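Local coordinates for protein aminopeptidase (Aneurinibacillus sp. AM-1, PDB 5IB9) that probably removes amino-terminal residues from peptides as a zinc-dependent aminopeptidase of the M28 family that also carries a protease-associated domain and forms a homodimer, at residues 126-131 against 161-166; 220-225 against 263-268; 295-300 against 356-361. All blocks are in the same frame, centred on the assembly; numbering follows the deposited sequence.

Interaction 1: 126-131 against 161-166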
ATOM      1  N   SER A 126      -1.455 -20.129  -8.129  1.00 39.67           N
ATOM      2  CA  SER A 126      -0.572 -19.110  -8.751  1.00 37.96           C
ATOM      3  C   SER A 126       0.817 -19.702  -8.850  1.00 36.14           C
ATOM      4  O   SER A 126       1.149 -20.543  -7.978  1.00 36.69           O
ATOM      5  CB  SER A 126      -0.483 -17.828  -7.911  1.00 36.66           C
ATOM      6  OG  SER A 126      -0.158 -18.103  -6.567  1.00 37.03           O
ATOM      7  N   PHE A 127       1.601 -19.289  -9.852  1.00 33.93           N
ATOM      8  CA  PHE A 127       3.065 -19.571  -9.839  1.00 33.37           C
ATOM      9  C   PHE A 127       3.703 -19.244  -8.496  1.00 32.61           C
ATOM     10  O   PHE A 127       4.459 -20.028  -7.930  1.00 31.77           O
ATOM     11  CB  PHE A 127       3.816 -18.831 -10.907  1.00 33.46           C
ATOM     12  CG  PHE A 127       3.378 -19.124 -12.283  1.00 37.62           C
ATOM     13  CD1 PHE A 127       2.994 -18.078 -13.130  1.00 41.42           C
ATOM     14  CD2 PHE A 127       3.380 -20.441 -12.780  1.00 38.44           C
ATOM     15  CE1 PHE A 127       2.604 -18.327 -14.442  1.00 43.40           C
ATOM     16  CE2 PHE A 127       2.993 -20.709 -14.089  1.00 42.98           C
ATOM     17  CZ  PHE A 127       2.593 -19.657 -14.933  1.00 43.77           C
ATOM     18  N   ALA A 128       3.434 -18.054  -7.970  1.00 31.53           N
ATOM     19  CA  ALA A 128       3.827 -17.714  -6.597  1.00 31.63           C
ATOM     20  C   ALA A 128       3.569 -18.778  -5.520  1.00 32.03           C
ATOM     21  O   ALA A 128       4.442 -19.073  -4.709  1.00 32.24           O
ATOM     22  CB  ALA A 128       3.120 -16.380  -6.179  1.00 32.11           C
ATOM     23  N   ASP A 129       2.344 -19.299  -5.443  1.00 33.50           N
ATOM     24  CA  ASP A 129       2.053 -20.262  -4.389  1.00 35.03           C
ATOM     25  C   ASP A 129       2.759 -21.629  -4.539  1.00 32.81           C
ATOM     26  O   ASP A 129       3.199 -22.201  -3.566  1.00 32.85           O
ATOM     27  CB  ASP A 129       0.558 -20.495  -4.277  1.00 37.09           C
ATOM     28  CG  ASP A 129      -0.127 -19.483  -3.345  1.00 41.65           C
ATOM     29  OD1 ASP A 129      -1.381 -19.509  -3.355  1.00 48.57           O
ATOM     30  OD2 ASP A 129       0.569 -18.702  -2.618  1.00 44.41           O
ATOM     31  N   LYS A 130       2.868 -22.088  -5.773  1.00 32.28           N
ATOM     32  CA  LYS A 130       3.638 -23.309  -6.117  1.00 30.09           C
ATOM     33  C   LYS A 130       5.036 -23.149  -5.624  1.00 29.80           C
ATOM     34  O   LYS A 130       5.541 -24.034  -4.959  1.00 30.29           O
ATOM     35  CB  LYS A 130       3.641 -23.539  -7.621  1.00 29.98           C
ATOM     36  CG  LYS A 130       2.312 -23.939  -8.223  1.00 28.16           C
ATOM     37  CD  LYS A 130       2.410 -23.724  -9.731  1.00 30.42           C
ATOM     38  CE  LYS A 130       1.096 -23.944 -10.568  1.00 34.25           C
ATOM     39  NZ  LYS A 130       0.551 -25.342 -10.429  1.00 35.12           N
ATOM     40  N   VAL A 131       5.677 -22.004  -5.895  1.00 27.45           N
ATOM     41  CA  VAL A 131       7.044 -21.788  -5.398  1.00 26.85           C
ATOM     42  C   VAL A 131       7.094 -21.770  -3.852  1.00 27.10           C
ATOM     43  O   VAL A 131       7.988 -22.376  -3.203  1.00 27.98           O
ATOM     44  CB  VAL A 131       7.687 -20.533  -6.045  1.00 24.59           C
ATOM     45  CG1 VAL A 131       9.052 -20.257  -5.450  1.00 26.74           C
ATOM     46  CG2 VAL A 131       7.797 -20.734  -7.544  1.00 23.93           C
ATOM     47  N   ALA A 161      10.820 -12.989  -0.345  1.00 44.64           N
ATOM     48  CA  ALA A 161      11.993 -13.745   0.089  1.00 43.95           C
ATOM     49  C   ALA A 161      11.622 -15.139   0.595  1.00 43.45           C
ATOM     50  O   ALA A 161      12.485 -15.937   0.993  1.00 43.31           O
ATOM     51  CB  ALA A 161      12.808 -12.958   1.135  1.00 44.48           C
ATOM     52  N   SER A 162      10.333 -15.446   0.544  1.00 42.04           N
ATOM     53  CA  SER A 162       9.902 -16.820   0.759  1.00 40.36           C
ATOM     54  C   SER A 162      10.230 -17.669  -0.462  1.00 38.27           C
ATOM     55  O   SER A 162      10.364 -18.896  -0.345  1.00 38.43           O
ATOM     56  CB  SER A 162       8.426 -16.891   1.009  1.00 40.02           C
ATOM     57  OG  SER A 162       8.118 -15.781   1.808  1.00 44.90           O
ATOM     58  N   PHE A 163      10.348 -17.018  -1.611  1.00 35.61           N
ATOM     59  CA  PHE A 163      10.652 -17.757  -2.860  1.00 31.59           C
ATOM     60  C   PHE A 163      12.034 -18.435  -2.920  1.00 30.43           C
ATOM     61  O   PHE A 163      12.983 -18.145  -2.160  1.00 29.89           O
ATOM     62  CB  PHE A 163      10.520 -16.854  -4.073  1.00 29.82           C
ATOM     63  CG  PHE A 163       9.149 -16.240  -4.301  1.00 31.14           C
ATOM     64  CD1 PHE A 163       7.958 -16.903  -3.987  1.00 31.72           C
ATOM     65  CD2 PHE A 163       9.082 -14.998  -4.932  1.00 32.16           C
ATOM     66  CE1 PHE A 163       6.721 -16.306  -4.285  1.00 32.42           C
ATOM     67  CE2 PHE A 163       7.855 -14.408  -5.230  1.00 32.50           C
ATOM     68  CZ  PHE A 163       6.681 -15.071  -4.888  1.00 33.36           C
ATOM     69  N   VAL A 164      12.143 -19.379  -3.857  1.00 27.04           N
ATOM     70  CA  VAL A 164      13.485 -19.863  -4.243  1.00 26.06           C
ATOM     71  C   VAL A 164      13.446 -19.771  -5.718  1.00 23.50           C
ATOM     72  O   VAL A 164      12.390 -19.536  -6.278  1.00 24.31           O
ATOM     73  CB  VAL A 164      13.802 -21.328  -3.803  1.00 26.04           C
ATOM     74  CG1 VAL A 164      13.874 -21.415  -2.295  1.00 27.64           C
ATOM     75  CG2 VAL A 164      12.781 -22.310  -4.394  1.00 27.20           C
ATOM     76  N   ALA A 165      14.593 -19.962  -6.390  1.00 24.40           N
ATOM     77  CA  ALA A 165      14.631 -19.770  -7.826  1.00 23.35           C
ATOM     78  C   ALA A 165      13.551 -20.599  -8.525  1.00 24.05           C
ATOM     79  O   ALA A 165      13.289 -21.750  -8.134  1.00 22.66           O
ATOM     80  CB  ALA A 165      16.059 -20.102  -8.372  1.00 25.99           C
ATOM     81  N   ALA A 166      12.930 -20.034  -9.558  1.00 23.69           N
ATOM     82  CA  ALA A 166      11.832 -20.658 -10.239  1.00 24.27           C
ATOM     83  C   ALA A 166      12.033 -20.432 -11.718  1.00 26.08           C
ATOM     84  O   ALA A 166      12.251 -19.281 -12.139  1.00 25.64           O
ATOM     85  CB  ALA A 166      10.513 -20.037  -9.775  1.00 24.92           C
TER
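Val131, at the start of the second turn of helix 127-136, wedges its two methyls between Phe163, Val164 and Ala166, joining the helix to the loop that leads into strand 165-169 within the protease-associated (PA) domain. CG1 lies opposite the backbone N (chi1 176°), which sends it to the loop, where it meets Phe163 CD1 at 3.8 Å and sits against the backbone at Val164 O, 3.5 Å away. The other branch, CG2, turns to Ala166. One turn earlier, Ala128 receives the far end of the Phe163 ring: its CB is 4.0 Å from Phe163 CZ, and Ala128 O is 3.6 Å from Phe163 CE1. The CD1-CE1-CZ side of the ring spans Val131 and Ala128, with Val131 CG1 and Ala128 O approaching it obliquely, while Pro89 and Leu156 also touch it. With an alanine in place of Phe163, Ala128 CB and Val131 CG1 would probably lose their shared apolar partner and a gap would open between helix and loop. The side chains meet through carbon atoms alone, packed partly against backbone; Val164 N is buried here without a partner in the model. A polar bond lies within the start of the helix, where Ser126 is the N-cap and its OG accepts from Asp129 N at 3.0 Å. On the loop side the second subunit comes close: Ser162 OG is hydrogen-bonded to Ser162 OG of that subunit, and Val164 packs on its Lys136. Val131 CG2 meets a single methyl, Ala166 CB, at 3.6 Å.

Interaction 2: 220-225 against 263-268; sequences NDIIII and ELRFIT
Glu263 OE2 is gripped by two nitrogens of Arg265, NE at 2.8 Å and NH2 at 2.9 Å, a side-on salt bridge between neighbours on one face of strand 263-269, and Ile222 of the parallel strand 222-228 packs against both residues. The two strands belong to a beta-alpha-beta unit of the M28 peptidase domain, connected through helix 238-256. Both nitrogens reach OE2 from the same face of the carboxylate, whose oxygen lies close to the guanidinium plane. The arginine chain runs extended to NE, which keeps the guanidinium beside the glutamate, and Ile222 CD1 covers one face of that group, 3.8 Å from Arg265 NH2. Ile222 CG1 runs alongside the glutamate chain, near Glu263 CB. Beyond the pair, Arg265 NH2 forms a second salt bridge with Glu290 and NH1 bonds to Tyr282, so this buried charge is held from several sides and its rotation is probably fixed.

Five backbone bonds tie the strands in parallel register, Ile223 and Ile225 each donating to one residue and accepting from another; Ile225 N to Arg265 O, at 2.8 Å, is nearly straight at 166°. The segment axes are inclined by 18°. On the same face as the salt bridge, Ile224 CG2 meets Ile267 CD1 at 3.8 Å. The other face is apolar, carrying Ile223, Leu264, Ile225 and Phe266, and helix 382-400 covers it through Val396, Ala399 and Ala400. There Leu264 CD2 rests against Ile223 CB, and Ile225 CD1 sits over the face of the Phe266 ring in a CH-pi contact, 4.1 Å from its centroid and 3.7 Å from Phe266 CE1.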
ATOM      1  N   ASN A 220     -23.756  15.096  -7.182  1.00 17.12           N
ATOM      2  CA  ASN A 220     -22.638  14.580  -6.377  1.00 19.60           C
ATOM      3  C   ASN A 220     -21.936  13.431  -7.009  1.00 17.61           C
ATOM      4  O   ASN A 220     -20.945  12.982  -6.425  1.00 16.75           O
ATOM      5  CB  ASN A 220     -23.186  14.035  -4.995  1.00 24.48           C
ATOM      6  CG  ASN A 220     -23.641  15.148  -4.092  1.00 34.20           C
ATOM      7  OD1 ASN A 220     -24.664  15.015  -3.365  1.00 44.29           O
ATOM      8  ND2 ASN A 220     -22.922  16.288  -4.148  1.00 43.83           N
ATOM      9  N   ASP A 221     -22.294  13.075  -8.243  1.00 15.56           N
ATOM     10  CA  ASP A 221     -21.744  11.829  -8.801  1.00 14.34           C
ATOM     11  C   ASP A 221     -20.347  12.079  -9.403  1.00 12.53           C
ATOM     12  O   ASP A 221     -19.965  13.192  -9.776  1.00 12.53           O
ATOM     13  CB  ASP A 221     -22.596  11.344  -9.972  1.00 13.54           C
ATOM     14  CG  ASP A 221     -24.042  10.987  -9.591  1.00 16.88           C
ATOM     15  OD1 ASP A 221     -24.332  10.777  -8.358  1.00 19.20           O
ATOM     16  OD2 ASP A 221     -24.856  10.760 -10.534  1.00 18.80           O
ATOM     17  N   ILE A 222     -19.539  11.001  -9.411  1.00 11.83           N
ATOM     18  CA  ILE A 222     -18.222  10.992 -10.053  1.00 11.13           C
ATOM     19  C   ILE A 222     -18.144   9.822 -11.073  1.00  9.51           C
ATOM     20  O   ILE A 222     -18.640   8.743 -10.786  1.00 10.53           O
ATOM     21  CB  ILE A 222     -17.103  10.701  -8.998  1.00 10.25           C
ATOM     22  CG1 ILE A 222     -17.147  11.813  -7.899  1.00 13.16           C
ATOM     23  CG2 ILE A 222     -15.717  10.789  -9.625  1.00 12.99           C
ATOM     24  CD1 ILE A 222     -16.300  11.315  -6.619  1.00 13.00           C
ATOM     25  N   ILE A 223     -17.534  10.090 -12.228  1.00  9.86           N
ATOM     26  CA  ILE A 223     -17.185   9.030 -13.192  1.00  9.21           C
ATOM     27  C   ILE A 223     -15.661   9.133 -13.397  1.00 10.11           C
ATOM     28  O   ILE A 223     -15.114  10.188 -13.550  1.00 10.25           O
ATOM     29  CB  ILE A 223     -17.879   9.238 -14.539  1.00  9.04           C
ATOM     30  CG1 ILE A 223     -19.307   8.908 -14.281  1.00 11.34           C
ATOM     31  CG2 ILE A 223     -17.320   8.178 -15.466  1.00 10.14           C
ATOM     32  CD1 ILE A 223     -20.249   9.179 -15.501  1.00 14.36           C
ATOM     33  N   ILE A 224     -15.006   7.948 -13.378  1.00  9.96           N
ATOM     34  CA  ILE A 224     -13.530   7.768 -13.702  1.00  9.40           C
ATOM     35  C   ILE A 224     -13.403   7.171 -15.069  1.00  9.34           C
ATOM     36  O   ILE A 224     -14.153   6.217 -15.431  1.00 10.96           O
ATOM     37  CB  ILE A 224     -12.881   6.902 -12.659  1.00  9.11           C
ATOM     38  CG1 ILE A 224     -13.011   7.561 -11.250  1.00  9.94           C
ATOM     39  CG2 ILE A 224     -11.454   6.723 -12.976  1.00 10.56           C
ATOM     40  CD1 ILE A 224     -12.488   6.666 -10.104  1.00 12.56           C
ATOM     41  N   ILE A 225     -12.556   7.833 -15.885  1.00  9.28           N
ATOM     42  CA  ILE A 225     -12.167   7.232 -17.240  1.00  7.61           C
ATOM     43  C   ILE A 225     -10.701   7.004 -17.102  1.00  8.44           C
ATOM     44  O   ILE A 225      -9.938   7.981 -16.902  1.00  9.06           O
ATOM     45  CB  ILE A 225     -12.505   8.228 -18.348  1.00 11.00           C
ATOM     46  CG1 ILE A 225     -14.012   8.666 -18.367  1.00 12.60           C
ATOM     47  CG2 ILE A 225     -12.142   7.641 -19.714  1.00 11.57           C
ATOM     48  CD1 ILE A 225     -14.284   9.929 -17.477  1.00 14.52           C
ATOM     49  N   GLU A 263     -18.818  15.065 -11.845  1.00 13.05           N
ATOM     50  CA  GLU A 263     -17.384  15.239 -11.762  1.00 11.64           C
ATOM     51  C   GLU A 263     -16.738  14.124 -12.615  1.00 10.79           C
ATOM     52  O   GLU A 263     -17.146  12.962 -12.461  1.00 12.74           O
ATOM     53  CB  GLU A 263     -16.959  15.059 -10.319  1.00 10.79           C
ATOM     54  CG  GLU A 263     -15.416  15.124 -10.214  1.00 11.00           C
ATOM     55  CD  GLU A 263     -15.020  15.254  -8.722  1.00 15.88           C
ATOM     56  OE1 GLU A 263     -15.734  15.913  -7.872  1.00 17.51           O
ATOM     57  OE2 GLU A 263     -13.926  14.777  -8.386  1.00 14.87           O
ATOM     58  N   LEU A 264     -15.794  14.512 -13.477  1.00 10.48           N
ATOM     59  CA  LEU A 264     -15.126  13.485 -14.320  1.00  8.91           C
ATOM     60  C   LEU A 264     -13.675  13.497 -13.951  1.00 12.77           C
ATOM     61  O   LEU A 264     -13.036  14.560 -13.862  1.00 12.72           O
ATOM     62  CB  LEU A 264     -15.348  13.903 -15.811  1.00 12.29           C
ATOM     63  CG  LEU A 264     -16.761  13.939 -16.284  1.00 12.18           C
ATOM     64  CD1 LEU A 264     -16.831  14.317 -17.759  1.00 17.65           C
ATOM     65  CD2 LEU A 264     -17.423  12.660 -16.127  1.00 14.95           C
ATOM     66  N   ARG A 265     -13.127  12.306 -13.714  1.00  9.63           N
ATOM     67  CA  ARG A 265     -11.696  12.181 -13.434  1.00  9.80           C
ATOM     68  C   ARG A 265     -11.108  11.371 -14.544  1.00 11.68           C
ATOM     69  O   ARG A 265     -11.467  10.157 -14.669  1.00 11.30           O
ATOM     70  CB  ARG A 265     -11.462  11.475 -12.072  1.00  9.77           C
ATOM     71  CG  ARG A 265     -12.148  12.260 -10.885  1.00 10.15           C
ATOM     72  CD  ARG A 265     -11.850  11.609  -9.581  1.00 11.13           C
ATOM     73  NE  ARG A 265     -12.474  12.431  -8.549  1.00 13.73           N
ATOM     74  CZ  ARG A 265     -12.304  12.148  -7.268  1.00 16.16           C
ATOM     75  NH1 ARG A 265     -11.516  11.152  -6.794  1.00 13.95           N
ATOM     76  NH2 ARG A 265     -12.890  12.947  -6.435  1.00 11.16           N
ATOM     77  N   PHE A 266     -10.170  11.930 -15.259  1.00  9.30           N
ATOM     78  CA  PHE A 266      -9.456  11.245 -16.372  1.00 10.04           C
ATOM     79  C   PHE A 266      -8.106  10.881 -15.851  1.00  9.81           C
ATOM     80  O   PHE A 266      -7.350  11.739 -15.353  1.00 10.17           O
ATOM     81  CB  PHE A 266      -9.339  12.217 -17.570  1.00  9.14           C
ATOM     82  CG  PHE A 266     -10.657  12.656 -18.168  1.00  9.41           C
ATOM     83  CD1 PHE A 266     -11.222  11.893 -19.164  1.00 11.36           C
ATOM     84  CD2 PHE A 266     -11.288  13.760 -17.646  1.00 10.10           C
ATOM     85  CE1 PHE A 266     -12.441  12.208 -19.716  1.00 11.11           C
ATOM     86  CE2 PHE A 266     -12.508  14.197 -18.266  1.00 13.12           C
ATOM     87  CZ  PHE A 266     -13.077  13.403 -19.266  1.00 13.09           C
ATOM     88  N   ILE A 267      -7.797   9.556 -15.883  1.00  8.44           N
ATOM     89  CA  ILE A 267      -6.619   9.114 -15.175  1.00  6.78           C
ATOM     90  C   ILE A 267      -5.786   8.187 -16.085  1.00  9.03           C
ATOM     91  O   ILE A 267      -6.352   7.281 -16.750  1.00  9.70           O
ATOM     92  CB  ILE A 267      -6.979   8.324 -13.848  1.00  8.44           C
ATOM     93  CG1 ILE A 267      -7.928   9.151 -13.018  1.00 10.77           C
ATOM     94  CG2 ILE A 267      -5.663   7.956 -13.133  1.00 10.97           C
ATOM     95  CD1 ILE A 267      -8.295   8.405 -11.721  1.00 12.86           C
ATOM     96  N   THR A 268      -4.459   8.434 -16.074  1.00  9.21           N
ATOM     97  CA  THR A 268      -3.610   7.393 -16.656  1.00  8.27           C
ATOM     98  C   THR A 268      -2.801   6.779 -15.557  1.00  7.24           C
ATOM     99  O   THR A 268      -2.183   7.445 -14.737  1.00  9.22           O
ATOM    100  CB  THR A 268      -2.713   7.956 -17.842  1.00  8.42           C
ATOM    101  OG1 THR A 268      -1.761   8.921 -17.364  1.00 10.31           O
ATOM    102  CG2 THR A 268      -3.663   8.545 -18.842  1.00  9.67           C
TER

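Interaction 3: 295-300 against 356-361; sequences IGMFQL and IPAALF
Phe298 and Phe361 point to the same face of the parallel strands 294-300 and 358-364 in the M28 peptidase domain, and their like first torsions (chi1 -63° and -65°), each with CG opposite its carbonyl carbon, turn the rings to nearly the same attitude. The ring planes are almost parallel, 15° apart, but slid so far that they barely overlap; Phe298 CD1 meets Phe361 CE2 at 3.4 Å. The edge of the Phe361 ring faces Gln299 O, which also accepts from Phe361 N at 2.8 Å in an almost straight bond. Met297 N to Pro357 O, Ala359 N to Met297 O and Gln299 N to Ala359 O complete the pairing. Where the pairing begins, Pro357 CG lies 3.5 Å from Ile295 O. On the face bearing Met297, Ala358, Gln299 and Leu360, Gln299 bends at chi2, and its CG touches Leu360 CD1 at 3.9 Å while its NE2 is bonded to Ser346 OG. This face leads to the active site: Leu360 approaches the bound inhibitor, and Gln299 lies near the zinc ligand His228. Helix 348-352 packs there through His348 and Phe351. Across the sheet, Val388, Val392, Ala395 and Val396 of helix 382-400 cover Leu300 and the two phenylalanines, Val323 of helix 322-334 adjoins Phe298 and Ala359, and strand 222-228 flanks 295-300 along its other edge.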
ATOM      1  N   ILE A 295     -20.092   6.592  -9.652  1.00 12.10           N
ATOM      2  CA  ILE A 295     -21.125   5.825 -10.305  1.00 11.10           C
ATOM      3  C   ILE A 295     -20.653   4.912 -11.418  1.00 12.53           C
ATOM      4  O   ILE A 295     -21.365   3.998 -11.819  1.00 12.15           O
ATOM      5  CB  ILE A 295     -22.283   6.684 -10.823  1.00 11.36           C
ATOM      6  CG1 ILE A 295     -21.747   7.594 -11.892  1.00 11.80           C
ATOM      7  CG2 ILE A 295     -22.991   7.537  -9.627  1.00 13.49           C
ATOM      8  CD1 ILE A 295     -22.983   8.420 -12.589  1.00 18.25           C
ATOM      9  N   GLY A 296     -19.403   5.111 -11.818  1.00 11.96           N
ATOM     10  CA  GLY A 296     -18.871   4.216 -12.833  1.00 10.64           C
ATOM     11  C   GLY A 296     -17.385   4.521 -13.099  1.00  9.44           C
ATOM     12  O   GLY A 296     -16.943   5.684 -13.003  1.00  9.53           O
ATOM     13  N   MET A 297     -16.671   3.475 -13.469  1.00  8.85           N
ATOM     14  CA  MET A 297     -15.286   3.603 -13.870  1.00  8.29           C
ATOM     15  C   MET A 297     -15.184   2.854 -15.200  1.00  8.49           C
ATOM     16  O   MET A 297     -15.523   1.664 -15.329  1.00 10.41           O
ATOM     17  CB  MET A 297     -14.287   3.003 -12.816  1.00 10.83           C
ATOM     18  CG  MET A 297     -12.763   3.211 -13.143  1.00  9.32           C
ATOM     19  SD  MET A 297     -12.186   1.913 -14.204  1.00 11.56           S
ATOM     20  CE  MET A 297     -10.575   2.628 -14.551  1.00 12.83           C
ATOM     21  N   PHE A 298     -14.785   3.614 -16.231  1.00  8.71           N
ATOM     22  CA  PHE A 298     -14.549   3.137 -17.636  1.00  9.35           C
ATOM     23  C   PHE A 298     -13.081   2.952 -17.833  1.00 11.62           C
ATOM     24  O   PHE A 298     -12.336   3.899 -17.779  1.00 13.08           O
ATOM     25  CB  PHE A 298     -15.069   4.136 -18.643  1.00 11.91           C
ATOM     26  CG  PHE A 298     -16.561   4.366 -18.608  1.00  9.49           C
ATOM     27  CD1 PHE A 298     -17.331   3.943 -19.740  1.00 11.04           C
ATOM     28  CD2 PHE A 298     -17.217   5.007 -17.551  1.00  9.75           C
ATOM     29  CE1 PHE A 298     -18.690   4.161 -19.754  1.00 13.42           C
ATOM     30  CE2 PHE A 298     -18.615   5.215 -17.584  1.00 11.34           C
ATOM     31  CZ  PHE A 298     -19.344   4.806 -18.674  1.00 12.99           C
ATOM     32  N   GLN A 299     -12.611   1.730 -18.042  1.00  7.86           N
ATOM     33  CA  GLN A 299     -11.208   1.433 -18.342  1.00  8.05           C
ATOM     34  C   GLN A 299     -10.943   1.178 -19.829  1.00  8.59           C
ATOM     35  O   GLN A 299     -11.699   0.414 -20.448  1.00 10.04           O
ATOM     36  CB  GLN A 299     -10.757   0.217 -17.531  1.00  9.38           C
ATOM     37  CG  GLN A 299      -9.336  -0.256 -17.920  1.00 11.30           C
ATOM     38  CD  GLN A 299      -8.205   0.707 -17.458  1.00  9.76           C
ATOM     39  OE1 GLN A 299      -8.438   1.696 -16.830  1.00  9.78           O
ATOM     40  NE2 GLN A 299      -6.957   0.351 -17.700  1.00 10.72           N
ATOM     41  N   LEU A 300     -10.030   1.945 -20.417  1.00  9.59           N
ATOM     42  CA  LEU A 300      -9.755   1.809 -21.902  1.00  9.26           C
ATOM     43  C   LEU A 300      -8.377   1.170 -22.021  1.00  9.68           C
ATOM     44  O   LEU A 300      -7.360   1.737 -21.624  1.00 10.90           O
ATOM     45  CB  LEU A 300      -9.693   3.257 -22.454  1.00 10.09           C
ATOM     46  CG  LEU A 300     -10.991   4.098 -22.329  1.00  9.58           C
ATOM     47  CD1 LEU A 300     -10.626   5.505 -22.528  1.00 12.19           C
ATOM     48  CD2 LEU A 300     -11.770   3.710 -23.642  1.00 20.25           C
ATOM     49  N   ILE A 356     -17.177  -0.365  -6.868  1.00 13.34           N
ATOM     50  CA  ILE A 356     -17.588   0.647  -7.833  1.00 12.31           C
ATOM     51  C   ILE A 356     -17.890  -0.087  -9.149  1.00 11.52           C
ATOM     52  O   ILE A 356     -17.131  -0.945  -9.557  1.00 13.41           O
ATOM     53  CB  ILE A 356     -16.404   1.550  -8.051  1.00 12.02           C
ATOM     54  CG1 ILE A 356     -16.124   2.366  -6.786  1.00 13.07           C
ATOM     55  CG2 ILE A 356     -16.695   2.552  -9.249  1.00 13.92           C
ATOM     56  CD1 ILE A 356     -14.807   3.231  -6.785  1.00 14.34           C
ATOM     57  N   PRO A 357     -19.033   0.245  -9.778  1.00 11.46           N
ATOM     58  CA  PRO A 357     -19.317  -0.382 -11.107  1.00 11.08           C
ATOM     59  C   PRO A 357     -18.173  -0.113 -12.115  1.00  9.61           C
ATOM     60  O   PRO A 357     -17.802   1.056 -12.236  1.00  8.53           O
ATOM     61  CB  PRO A 357     -20.660   0.283 -11.561  1.00 11.51           C
ATOM     62  CG  PRO A 357     -21.309   0.874 -10.270  1.00 15.49           C
ATOM     63  CD  PRO A 357     -20.033   1.272  -9.422  1.00 13.36           C
ATOM     64  N   ALA A 358     -17.609  -1.068 -12.814  1.00 10.75           N
ATOM     65  CA  ALA A 358     -16.405  -0.797 -13.584  1.00 10.10           C
ATOM     66  C   ALA A 358     -16.453  -1.740 -14.753  1.00 10.50           C
ATOM     67  O   ALA A 358     -16.975  -2.905 -14.609  1.00 11.54           O
ATOM     68  CB  ALA A 358     -15.110  -1.072 -12.720  1.00 12.37           C
ATOM     69  N   ALA A 359     -15.916  -1.353 -15.909  1.00  9.57           N
ATOM     70  CA  ALA A 359     -15.793  -2.273 -17.021  1.00  9.51           C
ATOM     71  C   ALA A 359     -14.609  -1.852 -17.855  1.00 10.64           C
ATOM     72  O   ALA A 359     -14.341  -0.601 -17.993  1.00 10.13           O
ATOM     73  CB  ALA A 359     -17.091  -2.168 -17.911  1.00 11.30           C
ATOM     74  N   LEU A 360     -14.021  -2.826 -18.512  1.00 10.76           N
ATOM     75  CA  LEU A 360     -12.925  -2.666 -19.500  1.00  9.45           C
ATOM     76  C   LEU A 360     -13.535  -2.681 -20.861  1.00 11.39           C
ATOM     77  O   LEU A 360     -14.339  -3.592 -21.238  1.00 12.58           O
ATOM     78  CB  LEU A 360     -11.976  -3.835 -19.291  1.00 11.86           C
ATOM     79  CG  LEU A 360     -11.023  -4.036 -20.465  1.00 11.87           C
ATOM     80  CD1 LEU A 360     -10.033  -2.834 -20.719  1.00 13.15           C
ATOM     81  CD2 LEU A 360     -10.155  -5.367 -20.230  1.00 11.32           C
ATOM     82  N   PHE A 361     -13.146  -1.697 -21.635  1.00 10.02           N
ATOM     83  CA  PHE A 361     -13.456  -1.597 -23.124  1.00 10.53           C
ATOM     84  C   PHE A 361     -12.215  -1.954 -23.915  1.00 11.73           C
ATOM     85  O   PHE A 361     -11.164  -1.345 -23.670  1.00 11.52           O
ATOM     86  CB  PHE A 361     -13.932  -0.158 -23.499  1.00 10.05           C
ATOM     87  CG  PHE A 361     -15.251   0.201 -22.852  1.00  9.76           C
ATOM     88  CD1 PHE A 361     -16.398   0.196 -23.624  1.00 11.73           C
ATOM     89  CD2 PHE A 361     -15.361   0.482 -21.490  1.00  9.75           C
ATOM     90  CE1 PHE A 361     -17.677   0.483 -23.078  1.00 12.33           C
ATOM     91  CE2 PHE A 361     -16.663   0.774 -20.927  1.00 12.10           C
ATOM     92  CZ  PHE A 361     -17.788   0.742 -21.703  1.00 11.24           C
TER

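Overall arrangement
Interactions 2 and 3 are consecutive pairings in the peptidase core: strand 222-228 hydrogen-bonds to strand 294-300, with Ile224 O to Phe298 N at 2.8 Å, so 263-268, 220-225, 295-300 and 356-361 run as adjacent parallel strands; the centres of the two interactions are about 10 Å apart. Helix 382-400 covers both. Interaction 2 buries a salt bridge at some remove from the bound zinc, whereas interaction 3 has slid phenylalanine rings on one face and approaches the inhibitor on the other. Interaction 1 belongs to the PA domain, its centre 38 and 32 Å from those of interactions 2 and 3; although also largely buried, it joins a helix to a loop and the strand that follows, mainly by apolar side chains, and borders the second subunit.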